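Local coordinates for UTP-glucose-1-phosphate uridylyltransferase 2 (Trypanosoma brucei, PDB 3GUE), which probably catalyses the reversible formation of UDP-glucose and diphosphate from UTP and glucose 1-phosphate, and holds UDP-glucose in this crystal, at residues A[31-34]-A[35-38]; A[191-194]-A[195-199]; A[353-356]-A[357-361]. All coordinates share one frame; numbering follows the deposited sequence.

Interaction 1 (A[31-34]-A[35-38]); sequences IFLI and QHAL
The carbonyls of I31 to I34 accept the amides of Q35 to L38, the successive i to i+4 bonds of an alpha-helix; F32 O to H36 N is 2.8 Å, while the last, I34 O to L38 N, stretches to 3.3 Å. On the buried side F32 and H36 swing the same way, both with CG anti to the backbone N. This brings F32 CE2 to 3.7 Å from H36 CD2, at the edge of the imidazole, with the ring planes inclined at 60°. The pair belongs to helix 26-40, and the phenyl ring suits its place against C15 and M19 of helix 10-21 and V165, I168 and L348 of the neighbouring sheet. Histidine can meet this apolar neighbour with a carbon and still use both nitrogens: NE2 bonds to F173 O and ND1 to R40. Q35 takes the other course, its CG beside its own backbone N (chi1 -55°), and lies back over the preceding turn with CG 3.3 Å from I31 O. Its amide NE2 makes a weak hydrogen bond to a bound dithiol, probably from the crystallisation liquor, in a pocket shared with I31 and F32.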
ATOM      1  N   ILE A  31      17.153  -6.070 -13.963  1.00 27.84           N
ATOM      2  CA  ILE A  31      16.779  -6.410 -12.586  1.00 27.66           C
ATOM      3  C   ILE A  31      15.788  -7.604 -12.565  1.00 27.53           C
ATOM      4  O   ILE A  31      15.953  -8.537 -11.775  1.00 27.79           O
ATOM      5  CB  ILE A  31      16.186  -5.173 -11.841  1.00 27.76           C
ATOM      6  CG1 ILE A  31      17.184  -3.992 -11.866  1.00 28.36           C
ATOM      7  CG2 ILE A  31      15.747  -5.522 -10.402  1.00 28.22           C
ATOM      8  CD1 ILE A  31      16.706  -2.724 -11.088  1.00 27.18           C
ATOM      9  N   PHE A  32      14.779  -7.578 -13.429  1.00 27.44           N
ATOM     10  CA  PHE A  32      13.833  -8.692 -13.545  1.00 27.72           C
ATOM     11  C   PHE A  32      14.510 -10.035 -13.879  1.00 27.28           C
ATOM     12  O   PHE A  32      14.153 -11.064 -13.311  1.00 27.26           O
ATOM     13  CB  PHE A  32      12.708  -8.374 -14.560  1.00 27.22           C
ATOM     14  CG  PHE A  32      11.727  -9.528 -14.779  1.00 28.14           C
ATOM     15  CD1 PHE A  32      10.634  -9.701 -13.938  1.00 28.27           C
ATOM     16  CD2 PHE A  32      11.928 -10.450 -15.817  1.00 26.50           C
ATOM     17  CE1 PHE A  32       9.756 -10.773 -14.125  1.00 28.78           C
ATOM     18  CE2 PHE A  32      11.068 -11.517 -16.002  1.00 27.28           C
ATOM     19  CZ  PHE A  32       9.981 -11.681 -15.173  1.00 26.90           C
ATOM     20  N   LEU A  33      15.471 -10.024 -14.800  1.00 27.08           N
ATOM     21  CA  LEU A  33      16.086 -11.271 -15.257  1.00 27.38           C
ATOM     22  C   LEU A  33      17.054 -11.819 -14.210  1.00 26.95           C
ATOM     23  O   LEU A  33      17.250 -13.027 -14.131  1.00 25.18           O
ATOM     24  CB  LEU A  33      16.746 -11.137 -16.646  1.00 27.71           C
ATOM     25  CG  LEU A  33      15.783 -10.907 -17.811  1.00 28.93           C
ATOM     26  CD1 LEU A  33      16.512 -10.653 -19.107  1.00 31.67           C
ATOM     27  CD2 LEU A  33      14.873 -12.101 -17.946  1.00 29.64           C
ATOM     28  N   ILE A  34      17.610 -10.916 -13.394  1.00 27.37           N
ATOM     29  CA  ILE A  34      18.329 -11.286 -12.164  1.00 27.52           C
ATOM     30  C   ILE A  34      17.412 -12.104 -11.261  1.00 27.56           C
ATOM     31  O   ILE A  34      17.766 -13.227 -10.879  1.00 27.75           O
ATOM     32  CB  ILE A  34      18.859 -10.026 -11.403  1.00 27.71           C
ATOM     33  CG1 ILE A  34      20.114  -9.506 -12.101  1.00 27.16           C
ATOM     34  CG2 ILE A  34      19.160 -10.332  -9.936  1.00 28.15           C
ATOM     35  CD1 ILE A  34      20.416  -8.039 -11.845  1.00 26.28           C
ATOM     36  N   GLN A  35      16.243 -11.537 -10.936  1.00 27.30           N
ATOM     37  CA  GLN A  35      15.240 -12.196 -10.097  1.00 26.73           C
ATOM     38  C   GLN A  35      14.710 -13.511 -10.695  1.00 26.06           C
ATOM     39  O   GLN A  35      14.478 -14.474  -9.958  1.00 25.63           O
ATOM     40  CB  GLN A  35      14.051 -11.263  -9.842  1.00 26.34           C
ATOM     41  CG  GLN A  35      14.390  -9.896  -9.251  1.00 27.10           C
ATOM     42  CD  GLN A  35      13.191  -8.994  -9.195  1.00 27.30           C
ATOM     43  OE1 GLN A  35      12.333  -9.035 -10.082  1.00 28.99           O
ATOM     44  NE2 GLN A  35      13.103  -8.187  -8.141  1.00 29.38           N
ATOM     45  N   HIS A  36      14.480 -13.499 -12.014  1.00 25.96           N
ATOM     46  CA  HIS A  36      14.104 -14.664 -12.838  1.00 25.58           C
ATOM     47  C   HIS A  36      15.071 -15.845 -12.735  1.00 25.32           C
ATOM     48  O   HIS A  36      14.630 -17.011 -12.553  1.00 23.94           O
ATOM     49  CB  HIS A  36      14.013 -14.259 -14.322  1.00 26.20           C
ATOM     50  CG  HIS A  36      13.233 -15.217 -15.169  1.00 24.95           C
ATOM     51  ND1 HIS A  36      13.710 -16.454 -15.528  1.00 24.79           N
ATOM     52  CD2 HIS A  36      11.999 -15.115 -15.718  1.00 23.88           C
ATOM     53  CE1 HIS A  36      12.810 -17.068 -16.280  1.00 25.35           C
ATOM     54  NE2 HIS A  36      11.763 -16.272 -16.411  1.00 23.54           N
ATOM     55  N   ALA A  37      16.364 -15.556 -12.939  1.00 24.45           N
ATOM     56  CA  ALA A  37      17.434 -16.494 -12.575  1.00 24.41           C
ATOM     57  C   ALA A  37      17.202 -17.117 -11.200  1.00 25.11           C
ATOM     58  O   ALA A  37      17.200 -18.335 -11.105  1.00 25.39           O
ATOM     59  CB  ALA A  37      18.794 -15.833 -12.630  1.00 24.46           C
ATOM     60  N   LEU A  38      16.935 -16.297 -10.166  1.00 24.94           N
ATOM     61  CA  LEU A  38      16.802 -16.793  -8.785  1.00 25.46           C
ATOM     62  C   LEU A  38      15.633 -17.735  -8.623  1.00 25.73           C
ATOM     63  O   LEU A  38      15.790 -18.833  -8.095  1.00 25.59           O
ATOM     64  CB  LEU A  38      16.685 -15.659  -7.748  1.00 25.58           C
ATOM     65  CG  LEU A  38      17.889 -14.738  -7.514  1.00 25.73           C
ATOM     66  CD1 LEU A  38      17.607 -13.835  -6.345  1.00 26.17           C
ATOM     67  CD2 LEU A  38      19.206 -15.513  -7.336  1.00 26.33           C
TER

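Interaction 2 (A[191-194]-A[195-199]); sequences HGDV and YTVLY. With UPG (uridine-5'-diphosphate-glucose), chain C.
The phenol ring of Y195 carries V194 CG1 squarely over one face, 3.9 Å from the ring centroid and only 4° off the normal, a CH-pi contact between neighbours in sequence. V194 makes it by setting CG1 between its backbone N and carbonyl carbon (chi1 67°), and its other methyl, CG2, then lies alongside L198 CD1 at 4.1 Å. The H191 imidazole receives UDP-glucose at its edge: NE2 donates to UPG O1B of the beta phosphate over 2.6 Å at 165°, while ND1 bonds to M352 N, so both nitrogens are engaged and the rotation of the ring is fixed.

After H191 the chain winds into helix 194-201. D193 O takes the amide of V197 nearly head-on at 3.1 Å, and V194 O that of L198. Between G192 O and T196 N a water takes the place of the direct i to i+4 bond, donating to the first and accepting from the second. D193 lies across the methyls of T196 and V197, with OD1 3.3 Å from T196 CG2, and its OD2 is gripped by N163 N and Q162 NE2; Q162 itself binds UDP-glucose, so this carboxylate is a second-shell support.

The loop after strand 186-187 thus runs from the nucleotide sugar into helix 194-201, with V194 against L80 of strand 77-83 and Y195 touching I308 of strand 300-309 and L313 of helix 310-319.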
ATOM      1  N   HIS A 191       5.606  -1.547  -5.655  1.00 26.67           N
ATOM      2  CA  HIS A 191       6.028  -0.194  -5.315  1.00 26.61           C
ATOM      3  C   HIS A 191       7.552  -0.054  -5.027  1.00 26.95           C
ATOM      4  O   HIS A 191       8.095   1.040  -5.101  1.00 28.63           O
ATOM      5  CB  HIS A 191       5.115   0.436  -4.217  1.00 26.36           C
ATOM      6  CG  HIS A 191       4.826  -0.488  -3.062  1.00 25.14           C
ATOM      7  ND1 HIS A 191       5.790  -0.881  -2.163  1.00 26.07           N
ATOM      8  CD2 HIS A 191       3.698  -1.153  -2.710  1.00 25.19           C
ATOM      9  CE1 HIS A 191       5.268  -1.729  -1.287  1.00 25.44           C
ATOM     10  NE2 HIS A 191       3.997  -1.917  -1.600  1.00 25.17           N
ATOM     11  N   GLY A 192       8.250  -1.156  -4.756  1.00 27.16           N
ATOM     12  CA  GLY A 192       9.714  -1.135  -4.691  1.00 26.78           C
ATOM     13  C   GLY A 192      10.340  -0.595  -5.964  1.00 27.54           C
ATOM     14  O   GLY A 192      11.496  -0.138  -5.938  1.00 28.25           O
ATOM     15  N   ASP A 193       9.546  -0.627  -7.055  1.00 27.06           N
ATOM     16  CA  ASP A 193       9.904  -0.193  -8.411  1.00 26.70           C
ATOM     17  C   ASP A 193      10.203   1.305  -8.440  1.00 26.60           C
ATOM     18  O   ASP A 193      10.914   1.783  -9.307  1.00 25.79           O
ATOM     19  CB  ASP A 193       8.740  -0.520  -9.367  1.00 27.46           C
ATOM     20  CG  ASP A 193       9.118  -0.502 -10.852  1.00 26.67           C
ATOM     21  OD1 ASP A 193      10.257  -0.851 -11.231  1.00 24.52           O
ATOM     22  OD2 ASP A 193       8.226  -0.199 -11.675  1.00 28.57           O
ATOM     23  N   VAL A 194       9.666   2.041  -7.470  1.00 26.48           N
ATOM     24  CA  VAL A 194       9.835   3.497  -7.419  1.00 26.04           C
ATOM     25  C   VAL A 194      11.271   4.039  -7.576  1.00 26.26           C
ATOM     26  O   VAL A 194      11.488   5.058  -8.228  1.00 25.99           O
ATOM     27  CB  VAL A 194       9.166   4.096  -6.141  1.00 25.34           C
ATOM     28  CG1 VAL A 194       9.906   3.645  -4.845  1.00 26.03           C
ATOM     29  CG2 VAL A 194       9.092   5.621  -6.265  1.00 25.68           C
ATOM     30  N   TYR A 195      12.250   3.346  -6.998  1.00 27.89           N
ATOM     31  CA  TYR A 195      13.611   3.871  -6.949  1.00 26.95           C
ATOM     32  C   TYR A 195      14.241   3.863  -8.351  1.00 27.04           C
ATOM     33  O   TYR A 195      14.731   4.901  -8.825  1.00 26.74           O
ATOM     34  CB  TYR A 195      14.468   3.125  -5.915  1.00 27.38           C
ATOM     35  CG  TYR A 195      13.879   3.078  -4.505  1.00 28.56           C
ATOM     36  CD1 TYR A 195      13.729   4.247  -3.724  1.00 28.18           C
ATOM     37  CD2 TYR A 195      13.468   1.866  -3.948  1.00 28.52           C
ATOM     38  CE1 TYR A 195      13.182   4.194  -2.427  1.00 27.44           C
ATOM     39  CE2 TYR A 195      12.935   1.805  -2.655  1.00 29.97           C
ATOM     40  CZ  TYR A 195      12.787   2.974  -1.899  1.00 29.32           C
ATOM     41  OH  TYR A 195      12.263   2.892  -0.612  1.00 29.64           O
ATOM     42  N   THR A 196      14.180   2.716  -9.014  1.00 26.26           N
ATOM     43  CA  THR A 196      14.631   2.572 -10.422  1.00 26.50           C
ATOM     44  C   THR A 196      13.852   3.438 -11.416  1.00 26.49           C
ATOM     45  O   THR A 196      14.438   4.039 -12.316  1.00 27.06           O
ATOM     46  CB  THR A 196      14.661   1.089 -10.873  1.00 26.65           C
ATOM     47  OG1 THR A 196      15.251   0.976 -12.181  1.00 28.71           O
ATOM     48  CG2 THR A 196      13.285   0.483 -10.889  1.00 25.81           C
ATOM     49  N   VAL A 197      12.552   3.563 -11.208  1.00 26.39           N
ATOM     50  CA  VAL A 197      11.729   4.445 -12.041  1.00 26.83           C
ATOM     51  C   VAL A 197      12.151   5.911 -11.903  1.00 26.87           C
ATOM     52  O   VAL A 197      12.328   6.606 -12.926  1.00 27.06           O
ATOM     53  CB  VAL A 197      10.243   4.266 -11.734  1.00 26.28           C
ATOM     54  CG1 VAL A 197       9.420   5.362 -12.410  1.00 27.70           C
ATOM     55  CG2 VAL A 197       9.786   2.850 -12.174  1.00 26.08           C
ATOM     56  N   LEU A 198      12.308   6.372 -10.660  1.00 27.20           N
ATOM     57  CA  LEU A 198      12.823   7.722 -10.382  1.00 27.49           C
ATOM     58  C   LEU A 198      14.189   7.962 -11.049  1.00 27.43           C
ATOM     59  O   LEU A 198      14.431   9.026 -11.629  1.00 26.92           O
ATOM     60  CB  LEU A 198      12.897   7.990  -8.861  1.00 27.30           C
ATOM     61  CG  LEU A 198      11.629   8.461  -8.143  1.00 28.19           C
ATOM     62  CD1 LEU A 198      11.895   8.616  -6.609  1.00 28.52           C
ATOM     63  CD2 LEU A 198      11.069   9.740  -8.765  1.00 26.35           C
ATOM     64  N   TYR A 199      15.076   6.969 -10.945  1.00 27.89           N
ATOM     65  CA  TYR A 199      16.451   7.051 -11.460  1.00 27.66           C
ATOM     66  C   TYR A 199      16.470   7.013 -12.981  1.00 27.28           C
ATOM     67  O   TYR A 199      17.009   7.910 -13.615  1.00 26.11           O
ATOM     68  CB  TYR A 199      17.303   5.885 -10.926  1.00 28.24           C
ATOM     69  CG  TYR A 199      18.795   5.976 -11.253  1.00 30.36           C
ATOM     70  CD1 TYR A 199      19.564   7.067 -10.822  1.00 30.56           C
ATOM     71  CD2 TYR A 199      19.439   4.966 -11.983  1.00 30.01           C
ATOM     72  CE1 TYR A 199      20.904   7.144 -11.102  1.00 29.38           C
ATOM     73  CE2 TYR A 199      20.791   5.040 -12.268  1.00 29.30           C
ATOM     74  CZ  TYR A 199      21.512   6.128 -11.831  1.00 30.50           C
ATOM     75  OH  TYR A 199      22.848   6.216 -12.117  1.00 30.79           O
TER
HETATM   76  N1  UPG C 484       1.424  -0.015  -5.857  1.00 21.25           N
HETATM   77  C2  UPG C 484       2.149   0.585  -6.906  1.00 21.84           C
HETATM   78  N3  UPG C 484       2.861  -0.254  -7.745  1.00 23.09           N
HETATM   79  C4  UPG C 484       2.891  -1.620  -7.598  1.00 23.06           C
HETATM   80  C5  UPG C 484       2.190  -2.223  -6.546  1.00 23.85           C
HETATM   81  C6  UPG C 484       1.456  -1.433  -5.667  1.00 22.35           C
HETATM   82  O2  UPG C 484       2.169   1.802  -7.144  1.00 19.71           O
HETATM   83  O4  UPG C 484       3.550  -2.272  -8.419  1.00 21.14           O
HETATM   84  C1C UPG C 484       0.640   0.847  -4.915  1.00 20.87           C
HETATM   85  C2C UPG C 484      -0.810   0.495  -4.569  1.00 19.46           C
HETATM   86  O2C UPG C 484      -1.706   0.961  -5.587  1.00 17.26           O
HETATM   87  C3C UPG C 484      -0.977   1.304  -3.285  1.00 19.19           C
HETATM   88  C4C UPG C 484       0.375   1.132  -2.613  1.00 18.49           C
HETATM   89  O4C UPG C 484       1.326   0.775  -3.652  1.00 16.57           O
HETATM   90  O3C UPG C 484      -1.134   2.681  -3.622  1.00 20.36           O
HETATM   91  C5C UPG C 484       0.359  -0.033  -1.570  1.00 17.44           C
HETATM   92  O5C UPG C 484       0.202  -1.304  -2.140  1.00 15.94           O
HETATM   93  PA  UPG C 484      -0.739  -2.417  -1.446  1.00 18.72           P
HETATM   94  O1A UPG C 484      -2.007  -1.701  -1.129  1.00 20.56           O
HETATM   95  O2A UPG C 484      -0.785  -3.658  -2.228  1.00 20.57           O
HETATM   96  O3A UPG C 484       0.046  -2.672  -0.022  1.00 19.64           O
HETATM   97  PB  UPG C 484       1.213  -3.764   0.281  1.00 21.38           P
HETATM   98  O1B UPG C 484       2.270  -3.596  -0.731  1.00 17.81           O
HETATM   99  O2B UPG C 484       0.632  -5.120   0.530  1.00 17.01           O
HETATM  100  O3B UPG C 484       1.655  -3.243   1.733  1.00 17.61           O
HETATM  101  C1' UPG C 484       2.279  -1.912   1.851  1.00 17.06           C
HETATM  102  C2' UPG C 484       3.670  -2.073   2.447  1.00 20.54           C
HETATM  103  C3' UPG C 484       3.518  -2.778   3.789  1.00 20.13           C
HETATM  104  C4' UPG C 484       2.647  -1.910   4.711  1.00 19.24           C
HETATM  105  C5' UPG C 484       1.270  -1.641   4.052  1.00 20.96           C
HETATM  106  C6' UPG C 484       0.535  -0.550   4.787  1.00 20.78           C
HETATM  107  O2' UPG C 484       4.519  -2.857   1.588  1.00 22.23           O
HETATM  108  O3' UPG C 484       4.804  -3.036   4.326  1.00 17.24           O
HETATM  109  O4' UPG C 484       2.465  -2.542   5.969  1.00 20.50           O
HETATM  110  O5' UPG C 484       1.389  -1.148   2.690  1.00 19.65           O
HETATM  111  O6' UPG C 484      -0.845  -0.581   4.417  1.00 20.23           O
HETATM  112  O   HOH W   1      13.632   0.019  -7.475  1.00 28.36           O

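Interaction 3 (A[353-356]-A[357-361]); sequences GAAI and SLFDR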
ATOM      1  N   GLY A 353       9.682  -0.530   1.058  1.00 25.31           N
ATOM      2  CA  GLY A 353      10.087  -0.492   2.464  1.00 23.98           C
ATOM      3  C   GLY A 353      11.360  -1.295   2.680  1.00 23.45           C
ATOM      4  O   GLY A 353      12.068  -1.074   3.643  1.00 22.48           O
ATOM      5  N   ALA A 354      11.651  -2.225   1.768  1.00 23.30           N
ATOM      6  CA  ALA A 354      12.807  -3.113   1.890  1.00 23.62           C
ATOM      7  C   ALA A 354      14.153  -2.365   1.724  1.00 23.39           C
ATOM      8  O   ALA A 354      15.222  -2.904   2.045  1.00 24.56           O
ATOM      9  CB  ALA A 354      12.661  -4.319   0.887  1.00 24.23           C
ATOM     10  N   ALA A 355      14.091  -1.129   1.230  1.00 23.35           N
ATOM     11  CA  ALA A 355      15.279  -0.251   1.156  1.00 23.41           C
ATOM     12  C   ALA A 355      15.749   0.203   2.544  1.00 22.93           C
ATOM     13  O   ALA A 355      16.741   0.935   2.678  1.00 22.75           O
ATOM     14  CB  ALA A 355      15.012   0.978   0.259  1.00 22.99           C
ATOM     15  N   ILE A 356      15.014  -0.184   3.576  1.00 22.68           N
ATOM     16  CA  ILE A 356      15.407   0.205   4.935  1.00 23.66           C
ATOM     17  C   ILE A 356      16.792  -0.333   5.328  1.00 24.62           C
ATOM     18  O   ILE A 356      17.518   0.349   6.041  1.00 25.15           O
ATOM     19  CB  ILE A 356      14.324  -0.128   6.001  1.00 23.30           C
ATOM     20  CG1 ILE A 356      14.692   0.499   7.362  1.00 21.17           C
ATOM     21  CG2 ILE A 356      14.041  -1.651   6.075  1.00 26.12           C
ATOM     22  CD1 ILE A 356      13.783   0.021   8.472  1.00 22.00           C
ATOM     23  N   SER A 357      17.189  -1.509   4.837  1.00 25.16           N
ATOM     24  CA  SER A 357      18.579  -1.974   5.091  1.00 26.97           C
ATOM     25  C   SER A 357      19.626  -1.499   4.069  1.00 27.55           C
ATOM     26  O   SER A 357      20.834  -1.622   4.297  1.00 28.89           O
ATOM     27  CB  SER A 357      18.649  -3.500   5.209  1.00 27.09           C
ATOM     28  OG  SER A 357      18.510  -4.142   3.951  1.00 27.88           O
ATOM     29  N   LEU A 358      19.170  -0.960   2.947  1.00 27.22           N
ATOM     30  CA  LEU A 358      20.071  -0.629   1.828  1.00 26.81           C
ATOM     31  C   LEU A 358      20.711   0.754   1.944  1.00 26.40           C
ATOM     32  O   LEU A 358      21.846   0.965   1.516  1.00 26.10           O
ATOM     33  CB  LEU A 358      19.326  -0.761   0.509  1.00 26.57           C
ATOM     34  CG  LEU A 358      18.727  -2.115   0.185  1.00 28.07           C
ATOM     35  CD1 LEU A 358      18.059  -2.031  -1.159  1.00 30.41           C
ATOM     36  CD2 LEU A 358      19.788  -3.218   0.195  1.00 28.24           C
ATOM     37  N   PHE A 359      19.972   1.693   2.531  1.00 26.92           N
ATOM     38  CA  PHE A 359      20.476   3.045   2.805  1.00 27.12           C
ATOM     39  C   PHE A 359      21.509   3.005   3.930  1.00 27.14           C
ATOM     40  O   PHE A 359      21.369   2.215   4.885  1.00 27.46           O
ATOM     41  CB  PHE A 359      19.311   3.984   3.160  1.00 27.01           C
ATOM     42  CG  PHE A 359      18.555   4.519   1.956  1.00 28.11           C
ATOM     43  CD1 PHE A 359      18.973   5.702   1.316  1.00 27.62           C
ATOM     44  CD2 PHE A 359      17.425   3.853   1.461  1.00 26.08           C
ATOM     45  CE1 PHE A 359      18.276   6.203   0.216  1.00 25.82           C
ATOM     46  CE2 PHE A 359      16.718   4.355   0.356  1.00 27.27           C
ATOM     47  CZ  PHE A 359      17.133   5.539  -0.262  1.00 25.71           C
ATOM     48  N   ASP A 360      22.539   3.848   3.824  1.00 26.86           N
ATOM     49  CA  ASP A 360      23.584   3.897   4.841  1.00 27.43           C
ATOM     50  C   ASP A 360      23.028   4.234   6.219  1.00 27.09           C
ATOM     51  O   ASP A 360      23.362   3.577   7.198  1.00 27.48           O
ATOM     52  CB  ASP A 360      24.713   4.882   4.479  1.00 28.41           C
ATOM     53  CG  ASP A 360      25.896   4.834   5.484  1.00 29.87           C
ATOM     54  OD1 ASP A 360      26.080   3.809   6.189  1.00 31.71           O
ATOM     55  OD2 ASP A 360      26.656   5.821   5.577  1.00 32.76           O
ATOM     56  N   ARG A 361      22.182   5.252   6.300  1.00 26.74           N
ATOM     57  CA  ARG A 361      21.616   5.657   7.584  1.00 26.00           C
ATOM     58  C   ARG A 361      20.093   5.634   7.485  1.00 26.83           C
ATOM     59  O   ARG A 361      19.486   6.470   6.793  1.00 25.84           O
ATOM     60  CB  ARG A 361      22.119   7.042   7.966  1.00 25.94           C
ATOM     61  CG  ARG A 361      23.620   7.152   8.142  1.00 24.14           C
ATOM     62  CD  ARG A 361      24.011   8.589   8.419  1.00 24.98           C
ATOM     63  NE  ARG A 361      23.361   9.037   9.654  1.00 26.44           N
ATOM     64  CZ  ARG A 361      23.864   8.812  10.863  1.00 27.51           C
ATOM     65  NH1 ARG A 361      25.032   8.171  10.974  1.00 28.84           N
ATOM     66  NH2 ARG A 361      23.215   9.228  11.942  1.00 25.58           N
TER
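A355 O receives two backbone amides as the chain leaves its short 3-10 turn. L358 N donates at 3.1 Å with a bent N-H...O angle of 141°, coming in well above the plane of the carbonyl, away from its lone pairs. F359 N adds a straighter but weak bond of 3.3 Å. The two bonds are of i to i+3 and i to i+4 spacing, so a single oxygen closes both a 3-10 and an alpha-like turn. Two residues earlier, I356 N bonds to G353 O at 3.1 Å, continuing the 3-10 winding that begins before G353.

The same oxygen is also approached by the phenyl ring. F359 CD2 lies 3.2 Å from A355 O, which sits at the ring edge in its plane, where the slightly positive ring hydrogens probably make a carbonyl a welcome neighbour.

Apolar contact completes the turn. The methyl of A355 meets the same side of the ring, CB to F359 CE2 being 3.8 Å; this short side chain lets the ring edge come close to the backbone. F359 sets CG beside its own backbone N and anti to the carbonyl carbon (chi1 -81°), which turns the CD2/CE2 edge toward A355. L358 also sets CG beside its backbone N and leans on the main chain, its CG 4.0 Å from A355 CA, while its branched end touches R325, L326 and M316.

The side chain of A354 lies about 8 Å from the bound UDP-glucose. The turn occupies the loop between strands 344-349 and 362-366. F359 packs on L313 and M316 of helix 310-319, and A355 and I356 on F242 of strand 242-248. I356 O bonds to S362 OG where strand 362-366 begins, at the outer edge of the mixed sheet of this GT-A-type domain.

The three contacts come in series along the chain: helix 26-40, then the loop and helix 194-201, then the loop between strands 344-349 and 362-366. Interaction 2 touches both others. Its centre is about 16 Å from that of interaction 1, where I31 CD1 packs 4.1 Å from T196 OG1, and about 14 Å from that of interaction 3, where Y195 OH lies 3.5 Å from A355 CB. Interactions 1 and 3 stay apart, nearest atoms about 10 Å. Helix 310-319 packs against both 2 and 3, and strand 344-349 against 1. Interactions 1 and 2 share the dithiol pocket. Of the three, only interaction 2 touches UDP-glucose, through H191; the others lie farther off.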